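Local coordinates for haloalkane dehalogenase (Mycobacterium rhodesiae, PDB 4MJ3), which catalyses, as a haloalkane dehalogenase, the hydrolytic cleavage of carbon-halogen bonds in haloalkanes, yielding an alcohol and a halide ion, at residues 6-9 against 10-13; 104-107 against 108-112; 122-125 against 126-130; 200-203 against 204-207. One frame throughout, in Å; residues are numbered along the deposited sequence.

Interaction 1 (6-9 against 10-13); sequences TPDE and RFTA
The Phe11 ring meets Thr6 and the carbonyl oxygens of Pro7 and Asp8, all at a slant to its plane. Thr6 reaches it with its methyl, CG2 lying 3.7 Å from Phe11 CE2, and the two side chains cross at about a right angle. On one face of the ring sits CB of the adjacent Arg10, offset toward the rim. The Thr6 methyl touches Arg10 as well, with CG2 3.8 Å from Arg10 CG. It sits anti to the Thr6 backbone N. OG1 lies beside that N and bonds to Pro199 O and Lys89.

The backbone here makes a short 3-10 turn. Arg10 N bonds to Pro7 O at 3.0 Å, and Phe11 N to Asp8 O at 3.0 Å. Glu9 O closes the end of the turn. It accepts from Thr12 OG1 at 3.1 Å and, weakly, from Thr12 N at 3.5 Å. With chi1 at 54°, OG1 sits between the Thr12 backbone N and carbonyl carbon, which puts it near Glu9 O.

The turn lies in the loop between strand 3-4 and strand 22-27. Asp8 forms a salt bridge with Arg86, and Phe11 packs on the same arginine. Arg10 bonds to the carbonyls of Asp197 and Ala198, at and just past the end of helix 190-197.

Interaction 2 (104-107 against 108-112); sequences WMWA and AIEEI
Glu110 lays its side chain over the Trp106 indole one turn back on helix 98-112. This helix packs beside the central sheet of the alpha/beta hydrolase fold.

The main side-chain interaction is a CH-pi contact. Glu110 CG lies 3.8 Å from the centroid of the five-membered ring of Trp106, 22° off the ring normal. It stands over one face, displaced toward the rim, with Trp106 NE1 3.5 Å away. The Trp106 side chain leaves with CG anti to the backbone N (chi1 -175°), and the Glu110 chain bends at chi2 to follow the indole. The carboxylate comes to lie at only 28° to the ring plane. Its OE1 forms a salt bridge with Arg139, which also touches Trp106, and His136 stacks on the same indole.

Apolar contacts are looser. CG of Met105, a selenomethionine in this crystal, is 4.1 Å from Ile109 CD1, and the two side chains cross obliquely. Trp106 CZ3 lies 4.2 Å from Ile109 CG2. Leu132 of helix 124-135 touches Met105, Trp106 and Ile109 together. Trp104 and Ala107 instead touch Val26 of strand 22-27, so the helix touches both that strand and helix 124-135.

Backbone bonds give the regular alpha-helical spacing of four residues. Ala108 N bonds to Trp104 O, and Ile109 N to Met105 O at 3.0 Å. Glu111 N pairs with Ala107 O at 2.9 Å. Glu110 N reaches Trp106 O at 2.9 Å.

Interaction 3 (122-125 against 126-130); sequences QDWG and GLIGL
Leu127 packs against Trp124 at the nucleophile elbow of the alpha/beta hydrolase fold, the sharp turn from strand 117-121 into helix 124-135.

Leu127 CB comes first, 3.5 Å from Trp124 CE3. At CG, placed anti to the carbonyl carbon (chi1 -86°), the chain forks. One branch, CD1, turns back to the elbow and lies 3.4 Å from Asp123 O. The other, CD2, stands almost squarely over the six-membered ring of Trp124, 3.6 Å from its centroid and 3° off the normal. This is a CH-pi contact. Ile128 CG1 meets the same indole at its edge, in plane, 3.9 Å from CE3. Phe212 stacks on the indole, and Tyr98 meets it edge-to-face.

Asp123 has a positive phi of 54°, the backbone shape of the residue at the tip of a nucleophile elbow. By family analogy it is probably the catalytic nucleophile, and Trp124 probably helps to bind the halide. Asp123 OD2 bonds to His280 NE2, and Glu55 N donates to OD1. Asp123 O accepts from Gly126 N and Leu127 N. Trp124 N also donates to Asp123 OD1, on the anti side but tilted out of the carboxylate plane, at 2.6 Å.

Interaction 4 (200-203 against 204-207); sequences FPDA and SYQA
Pro201 packs its CD over the Tyr205 ring, and Gln206 runs along Phe200. These two pairs form the close-packed side of the turn. Pro201 CD lies over one face of the Tyr205 ring, 3.8 Å from the centroid and 15° off the normal. This is a CH-pi contact, with the two side chains crossing at about a right angle. Phe200 turns a ring edge to the Tyr205 backbone, with CD1 3.3 Å from Tyr205 O. The Gln206 chain runs extended past the Phe200 ring. Its CG is 3.6 Å from Phe200 CD1, and NE2 is 3.6 Å from Phe200 CB. The amide and the ring are turned 60° apart. The amide NE2 is also held, by Phe174 O. Phe200 and Gln206 are both buried.

Asp202, Ala203 and Ser204 form the exposed side, where contacts are polar. Asp202 OD1 takes two bonds. Ser204 OG comes in on the syn lone pair at a short 2.5 Å, and Ser204 N comes in on the anti side, somewhat out of the carboxylate plane, at 2.9 Å. Both side chains take the torsion that places the end group between backbone N and carbonyl carbon (chi1 62° for Asp202), and this brings carboxylate and hydroxyl together. The Ser204 pair therefore fixes the carboxylate from two directions.

In the backbone, Tyr205 N bonds to Asp202 O at 3.2 Å, and Gln206 N bonds to Ala203 O. The Asp202 OD1 to Ser204 N bond closes an Asx turn, and these two backbone bonds form the short 3-10 turn it leads into. It lies between helices 190-197 and 207-211, in what is probably the cap region of the dehalogenase fold.

Overall arrangement
The four contacts follow one another along the chain. None nests inside or crosses another. Interaction 1 closes a turn in the N-terminal loop before strand 22-27. Interaction 2 lies within helix 98-112, and interaction 3 comes next, at the start of helix 124-135. The two helices meet there, with Met105 CB 4.0 Å from Ile128 CG2. Interaction 4 closes the turn before helix 207-211. It returns to the N-terminal loop: Thr6 and Pro7 touch Tyr205, and Arg10 touches Pro201. Interactions 1 and 4 thus join the chain start to the probable cap region. Interactions 2 and 3 belong to the alpha/beta hydrolase domain. The centres of interactions 1 and 3 are about 26 Å apart.

Interaction 1 (6-9 against 10-13)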
loop_
_atom_site.group_PDB
_atom_site.type_symbol
_atom_site.label_atom_id
_atom_site.label_comp_id
_atom_site.label_asym_id
_atom_site.label_seq_id
_atom_site.Cartn_x
_atom_site.Cartn_y
_atom_site.Cartn_z
ATOM N N THR A 6 0.820 -10.541 16.474
ATOM C CA THR A 6 0.536 -9.465 17.423
ATOM C C THR A 6 -0.689 -9.865 18.225
ATOM O O THR A 6 -1.681 -10.290 17.634
ATOM C CB THR A 6 0.261 -8.121 16.697
ATOM O OG1 THR A 6 1.392 -7.793 15.878
ATOM C CG2 THR A 6 0.045 -7.018 17.694
ATOM N N PRO A 7 -0.612 -9.800 19.552
ATOM C CA PRO A 7 -1.814 -10.173 20.328
ATOM C C PRO A 7 -3.055 -9.353 19.977
ATOM O O PRO A 7 -2.959 -8.148 19.767
ATOM C CB PRO A 7 -1.399 -9.905 21.773
ATOM C CG PRO A 7 0.086 -9.973 21.760
ATOM C CD PRO A 7 0.528 -9.494 20.414
ATOM N N ASP A 8 -4.219 -9.997 19.941
ATOM C CA ASP A 8 -5.475 -9.325 19.595
ATOM C C ASP A 8 -5.837 -8.191 20.535
ATOM O O ASP A 8 -6.485 -7.239 20.112
ATOM C CB ASP A 8 -6.643 -10.325 19.513
ATOM C CG ASP A 8 -6.757 -10.952 18.144
ATOM O OD1 ASP A 8 -6.248 -10.353 17.189
ATOM O OD2 ASP A 8 -7.361 -12.019 18.006
ATOM N N GLU A 9 -5.398 -8.273 21.785
ATOM C CA GLU A 9 -5.645 -7.198 22.754
ATOM C C GLU A 9 -5.084 -5.839 22.287
ATOM O O GLU A 9 -5.579 -4.788 22.681
ATOM C CB GLU A 9 -5.087 -7.570 24.119
ATOM C CG GLU A 9 -5.854 -8.752 24.772
ATOM C CD GLU A 9 -5.346 -10.137 24.363
ATOM O OE1 GLU A 9 -4.561 -10.238 23.398
ATOM O OE2 GLU A 9 -5.746 -11.139 24.997
ATOM N N ARG A 10 -4.095 -5.851 21.404
ATOM C CA ARG A 10 -3.536 -4.587 20.899
ATOM C C ARG A 10 -4.530 -3.815 20.052
ATOM O O ARG A 10 -4.369 -2.600 19.863
ATOM C CB ARG A 10 -2.255 -4.840 20.083
ATOM C CG ARG A 10 -1.103 -5.422 20.889
ATOM C CD ARG A 10 -0.409 -4.378 21.755
ATOM N NE ARG A 10 0.324 -3.398 20.950
ATOM C CZ ARG A 10 1.097 -2.441 21.459
ATOM N NH1 ARG A 10 1.214 -2.301 22.783
ATOM N NH2 ARG A 10 1.735 -1.600 20.655
ATOM N N PHE A 11 -5.552 -4.494 19.523
ATOM C CA PHE A 11 -6.454 -3.877 18.536
ATOM C C PHE A 11 -7.839 -3.567 19.100
ATOM O O PHE A 11 -8.764 -3.283 18.345
ATOM C CB PHE A 11 -6.547 -4.775 17.305
ATOM C CG PHE A 11 -5.213 -5.078 16.694
ATOM C CD1 PHE A 11 -4.565 -4.116 15.949
ATOM C CD2 PHE A 11 -4.569 -6.279 16.932
ATOM C CE1 PHE A 11 -3.317 -4.373 15.389
ATOM C CE2 PHE A 11 -3.334 -6.551 16.382
ATOM C CZ PHE A 11 -2.701 -5.580 15.624
ATOM N N THR A 12 -7.947 -3.569 20.426
ATOM C CA THR A 12 -9.230 -3.310 21.085
ATOM C C THR A 12 -9.619 -1.829 20.941
ATOM O O THR A 12 -8.796 -0.929 21.109
ATOM C CB THR A 12 -9.243 -3.790 22.551
ATOM O OG1 THR A 12 -8.143 -3.232 23.270
ATOM C CG2 THR A 12 -9.166 -5.302 22.587
ATOM N N ALA A 13 -10.857 -1.598 20.523
ATOM C CA ALA A 13 -11.453 -0.259 20.478
ATOM C C ALA A 13 -10.655 0.817 19.702
ATOM O O ALA A 13 -10.547 1.956 20.158
ATOM C CB ALA A 13 -11.732 0.214 21.897
#

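Interaction 2 (104-107 against 108-112)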
loop_
_atom_site.group_PDB
_atom_site.type_symbol
_atom_site.label_atom_id
_atom_site.label_comp_id
_atom_site.label_asym_id
_atom_site.label_seq_id
_atom_site.Cartn_x
_atom_site.Cartn_y
_atom_site.Cartn_z
ATOM N N TRP A 104 3.483 -12.958 -1.545
ATOM C CA TRP A 104 2.517 -13.011 -0.434
ATOM C C TRP A 104 1.233 -12.262 -0.770
ATOM O O TRP A 104 0.125 -12.773 -0.573
ATOM C CB TRP A 104 3.125 -12.428 0.842
ATOM C CG TRP A 104 4.164 -13.271 1.492
ATOM C CD1 TRP A 104 4.193 -14.628 1.574
ATOM C CD2 TRP A 104 5.316 -12.793 2.201
ATOM N NE1 TRP A 104 5.296 -15.029 2.308
ATOM C CE2 TRP A 104 5.995 -13.927 2.710
ATOM C CE3 TRP A 104 5.813 -11.521 2.496
ATOM C CZ2 TRP A 104 7.166 -13.819 3.470
ATOM C CZ3 TRP A 104 6.966 -11.411 3.256
ATOM C CH2 TRP A 104 7.647 -12.557 3.714
HETATM N N MSE A 105 1.359 -11.069 -1.333
HETATM C CA MSE A 105 0.171 -10.290 -1.690
HETATM C C MSE A 105 -0.646 -10.950 -2.788
HETATM O O MSE A 105 -1.887 -10.972 -2.717
HETATM C CB MSE A 105 0.573 -8.864 -2.069
HETATM C CG MSE A 105 -0.601 -7.983 -2.479
HETATM SE SE MSE A 105 -2.015 -7.870 -1.096
HETATM C CE MSE A 105 -1.081 -6.824 0.259
ATOM N N TRP A 106 0.023 -11.473 -3.815
ATOM C CA TRP A 106 -0.682 -12.180 -4.873
ATOM C C TRP A 106 -1.419 -13.378 -4.303
ATOM O O TRP A 106 -2.577 -13.585 -4.633
ATOM C CB TRP A 106 0.247 -12.618 -6.005
ATOM C CG TRP A 106 -0.496 -13.229 -7.117
ATOM C CD1 TRP A 106 -0.400 -14.512 -7.548
ATOM C CD2 TRP A 106 -1.497 -12.601 -7.942
ATOM N NE1 TRP A 106 -1.253 -14.716 -8.597
ATOM C CE2 TRP A 106 -1.939 -13.569 -8.862
ATOM C CE3 TRP A 106 -2.042 -11.322 -8.003
ATOM C CZ2 TRP A 106 -2.906 -13.297 -9.825
ATOM C CZ3 TRP A 106 -3.004 -11.050 -8.970
ATOM C CH2 TRP A 106 -3.427 -12.022 -9.854
ATOM N N ALA A 107 -0.761 -14.138 -3.425
ATOM C CA ALA A 107 -1.409 -15.287 -2.802
ATOM C C ALA A 107 -2.658 -14.891 -2.007
ATOM O O ALA A 107 -3.666 -15.588 -2.067
ATOM C CB ALA A 107 -0.439 -16.031 -1.926
ATOM N N ALA A 108 -2.592 -13.768 -1.298
ATOM C CA ALA A 108 -3.746 -13.237 -0.575
ATOM C C ALA A 108 -4.906 -12.875 -1.497
ATOM O O ALA A 108 -6.056 -13.288 -1.279
ATOM C CB ALA A 108 -3.354 -12.032 0.246
ATOM N N ILE A 109 -4.600 -12.143 -2.563
ATOM C CA ILE A 109 -5.604 -11.776 -3.559
ATOM C C ILE A 109 -6.287 -13.040 -4.136
ATOM O O ILE A 109 -7.514 -13.105 -4.279
ATOM C CB ILE A 109 -4.963 -10.918 -4.678
ATOM C CG1 ILE A 109 -4.576 -9.559 -4.111
ATOM C CG2 ILE A 109 -5.895 -10.746 -5.884
ATOM C CD1 ILE A 109 -3.671 -8.736 -5.011
ATOM N N GLU A 110 -5.473 -14.032 -4.487
ATOM C CA GLU A 110 -5.976 -15.275 -5.048
ATOM C C GLU A 110 -6.848 -16.050 -4.066
ATOM O O GLU A 110 -7.868 -16.616 -4.456
ATOM C CB GLU A 110 -4.827 -16.148 -5.521
ATOM C CG GLU A 110 -4.101 -15.622 -6.747
ATOM C CD GLU A 110 -4.841 -15.935 -8.028
ATOM O OE1 GLU A 110 -5.885 -15.302 -8.277
ATOM O OE2 GLU A 110 -4.379 -16.808 -8.792
ATOM N N GLU A 111 -6.427 -16.083 -2.807
ATOM C CA GLU A 111 -7.134 -16.840 -1.778
ATOM C C GLU A 111 -8.479 -16.172 -1.442
ATOM O O GLU A 111 -9.487 -16.856 -1.283
ATOM C CB GLU A 111 -6.259 -16.979 -0.533
ATOM C CG GLU A 111 -6.737 -18.034 0.448
ATOM C CD GLU A 111 -6.771 -19.431 -0.140
ATOM O OE1 GLU A 111 -5.785 -19.825 -0.804
ATOM O OE2 GLU A 111 -7.808 -20.113 0.037
ATOM N N ILE A 112 -8.484 -14.843 -1.379
ATOM C CA ILE A 112 -9.723 -14.104 -1.199
ATOM C C ILE A 112 -10.646 -14.271 -2.417
ATOM O O ILE A 112 -11.869 -14.381 -2.264
ATOM C CB ILE A 112 -9.474 -12.611 -0.932
ATOM C CG1 ILE A 112 -8.675 -12.440 0.365
ATOM C CG2 ILE A 112 -10.808 -11.888 -0.843
ATOM C CD1 ILE A 112 -8.057 -11.084 0.520
#

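Interaction 3 (122-125 against 126-130)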
loop_
_atom_site.group_PDB
_atom_site.type_symbol
_atom_site.label_atom_id
_atom_site.label_comp_id
_atom_site.label_asym_id
_atom_site.label_seq_id
_atom_site.Cartn_x
_atom_site.Cartn_y
_atom_site.Cartn_z
ATOM N N GLN A 122 -0.680 3.247 -2.619
ATOM C CA GLN A 122 0.123 4.346 -2.088
ATOM C C GLN A 122 1.383 3.751 -1.463
ATOM O O GLN A 122 1.329 2.642 -0.907
ATOM C CB GLN A 122 -0.715 5.081 -1.034
ATOM C CG GLN A 122 -0.061 6.275 -0.361
ATOM C CD GLN A 122 0.551 5.969 1.011
ATOM O OE1 GLN A 122 0.297 4.931 1.607
ATOM N NE2 GLN A 122 1.346 6.903 1.516
ATOM N N ASP A 123 2.514 4.470 -1.557
ATOM C CA ASP A 123 3.776 4.036 -0.926
ATOM C C ASP A 123 4.062 2.590 -1.417
ATOM O O ASP A 123 3.856 2.275 -2.609
ATOM C CB ASP A 123 3.608 4.168 0.618
ATOM C CG ASP A 123 4.909 4.035 1.412
ATOM O OD1 ASP A 123 5.390 2.899 1.653
ATOM O OD2 ASP A 123 5.434 5.082 1.865
ATOM N N TRP A 124 4.515 1.708 -0.516
ATOM C CA TRP A 124 4.803 0.322 -0.877
ATOM C C TRP A 124 3.578 -0.461 -1.367
ATOM O O TRP A 124 3.730 -1.464 -2.072
ATOM C CB TRP A 124 5.487 -0.409 0.290
ATOM C CG TRP A 124 6.969 -0.350 0.236
ATOM C CD1 TRP A 124 7.771 0.508 0.917
ATOM C CD2 TRP A 124 7.837 -1.178 -0.558
ATOM N NE1 TRP A 124 9.080 0.244 0.631
ATOM C CE2 TRP A 124 9.148 -0.780 -0.286
ATOM C CE3 TRP A 124 7.623 -2.244 -1.436
ATOM C CZ2 TRP A 124 10.257 -1.385 -0.886
ATOM C CZ3 TRP A 124 8.720 -2.838 -2.042
ATOM C CH2 TRP A 124 10.019 -2.409 -1.750
ATOM N N GLY A 125 2.367 0.003 -1.027
ATOM C CA GLY A 125 1.158 -0.568 -1.605
ATOM C C GLY A 125 1.213 -0.535 -3.127
ATOM O O GLY A 125 0.775 -1.474 -3.793
ATOM N N GLY A 126 1.780 0.535 -3.674
ATOM C CA GLY A 126 1.980 0.651 -5.113
ATOM C C GLY A 126 3.257 0.003 -5.632
ATOM O O GLY A 126 3.264 -0.531 -6.745
ATOM N N LEU A 127 4.354 0.058 -4.896
ATOM C CA LEU A 127 5.559 -0.665 -5.345
ATOM C C LEU A 127 5.219 -2.143 -5.547
ATOM O O LEU A 127 5.673 -2.773 -6.493
ATOM C CB LEU A 127 6.727 -0.520 -4.389
ATOM C CG LEU A 127 7.593 0.719 -4.583
ATOM C CD1 LEU A 127 6.897 1.969 -4.057
ATOM C CD2 LEU A 127 8.932 0.543 -3.903
ATOM N N ILE A 128 4.378 -2.678 -4.659
ATOM C CA ILE A 128 3.916 -4.064 -4.775
ATOM C C ILE A 128 2.760 -4.172 -5.761
ATOM O O ILE A 128 2.813 -4.969 -6.700
ATOM C CB ILE A 128 3.519 -4.622 -3.394
ATOM C CG1 ILE A 128 4.761 -4.735 -2.513
ATOM C CG2 ILE A 128 2.847 -5.974 -3.537
ATOM C CD1 ILE A 128 4.471 -4.718 -1.041
ATOM N N GLY A 129 1.750 -3.335 -5.580
ATOM C CA GLY A 129 0.552 -3.382 -6.411
ATOM C C GLY A 129 0.790 -3.130 -7.891
ATOM O O GLY A 129 0.253 -3.858 -8.740
ATOM N N LEU A 130 1.604 -2.126 -8.228
ATOM C CA LEU A 130 1.884 -1.831 -9.633
ATOM C C LEU A 130 2.706 -2.952 -10.285
ATOM O O LEU A 130 2.531 -3.260 -11.473
ATOM C CB LEU A 130 2.590 -0.485 -9.791
ATOM C CG LEU A 130 1.786 0.751 -9.388
ATOM C CD1 LEU A 130 2.695 1.970 -9.363
ATOM C CD2 LEU A 130 0.617 0.972 -10.326
#

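Interaction 4 (200-203 against 204-207)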
loop_
_atom_site.group_PDB
_atom_site.type_symbol
_atom_site.label_atom_id
_atom_site.label_comp_id
_atom_site.label_asym_id
_atom_site.label_seq_id
_atom_site.Cartn_x
_atom_site.Cartn_y
_atom_site.Cartn_z
ATOM N N PHE A 200 2.852 -3.266 16.810
ATOM C CA PHE A 200 4.270 -3.406 17.174
ATOM C C PHE A 200 4.515 -3.224 18.699
ATOM O O PHE A 200 5.016 -2.187 19.135
ATOM C CB PHE A 200 5.090 -2.360 16.407
ATOM C CG PHE A 200 4.913 -2.413 14.913
ATOM C CD1 PHE A 200 5.166 -3.585 14.197
ATOM C CD2 PHE A 200 4.469 -1.297 14.223
ATOM C CE1 PHE A 200 4.971 -3.644 12.838
ATOM C CE2 PHE A 200 4.294 -1.341 12.848
ATOM C CZ PHE A 200 4.567 -2.510 12.150
ATOM N N PRO A 201 4.132 -4.219 19.515
ATOM C CA PRO A 201 4.344 -4.101 20.968
ATOM C C PRO A 201 5.792 -3.822 21.344
ATOM O O PRO A 201 6.048 -3.159 22.348
ATOM C CB PRO A 201 3.908 -5.469 21.513
ATOM C CG PRO A 201 3.008 -6.042 20.478
ATOM C CD PRO A 201 3.350 -5.410 19.161
ATOM N N ASP A 202 6.731 -4.310 20.546
ATOM C CA ASP A 202 8.127 -3.989 20.725
ATOM C C ASP A 202 8.893 -4.232 19.430
ATOM O O ASP A 202 8.304 -4.615 18.426
ATOM C CB ASP A 202 8.724 -4.787 21.911
ATOM C CG ASP A 202 8.675 -6.279 21.697
ATOM O OD1 ASP A 202 8.982 -6.746 20.596
ATOM O OD2 ASP A 202 8.341 -7.008 22.649
ATOM N N ALA A 203 10.203 -4.028 19.469
ATOM C CA ALA A 203 11.034 -4.079 18.272
ATOM C C ALA A 203 11.062 -5.442 17.600
ATOM O O ALA A 203 11.310 -5.518 16.403
ATOM C CB ALA A 203 12.451 -3.621 18.590
ATOM N N SER A 204 10.763 -6.513 18.344
ATOM C CA SER A 204 10.814 -7.867 17.771
ATOM C C SER A 204 9.761 -8.062 16.677
ATOM O O SER A 204 9.932 -8.929 15.812
ATOM C CB SER A 204 10.645 -8.938 18.846
ATOM O OG SER A 204 9.338 -8.930 19.358
ATOM N N TYR A 205 8.715 -7.237 16.700
ATOM C CA TYR A 205 7.640 -7.267 15.725
ATOM C C TYR A 205 7.895 -6.356 14.507
ATOM O O TYR A 205 7.044 -6.284 13.619
ATOM C CB TYR A 205 6.318 -6.828 16.362
ATOM C CG TYR A 205 5.783 -7.742 17.419
ATOM C CD1 TYR A 205 6.269 -7.680 18.719
ATOM C CD2 TYR A 205 4.820 -8.683 17.125
ATOM C CE1 TYR A 205 5.772 -8.523 19.702
ATOM C CE2 TYR A 205 4.301 -9.523 18.104
ATOM C CZ TYR A 205 4.780 -9.433 19.383
ATOM O OH TYR A 205 4.292 -10.284 20.366
ATOM N N GLN A 206 9.033 -5.665 14.472
ATOM C CA GLN A 206 9.242 -4.588 13.501
ATOM C C GLN A 206 10.259 -4.892 12.398
ATOM O O GLN A 206 10.700 -3.986 11.724
ATOM C CB GLN A 206 9.653 -3.296 14.235
ATOM C CG GLN A 206 8.573 -2.722 15.133
ATOM C CD GLN A 206 9.006 -1.412 15.758
ATOM O OE1 GLN A 206 10.153 -1.273 16.194
ATOM N NE2 GLN A 206 8.105 -0.443 15.787
ATOM N N ALA A 207 10.643 -6.154 12.222
ATOM C CA ALA A 207 11.628 -6.496 11.215
ATOM C C ALA A 207 11.186 -6.075 9.818
ATOM O O ALA A 207 12.013 -5.617 9.030
ATOM C CB ALA A 207 11.963 -7.984 11.260
#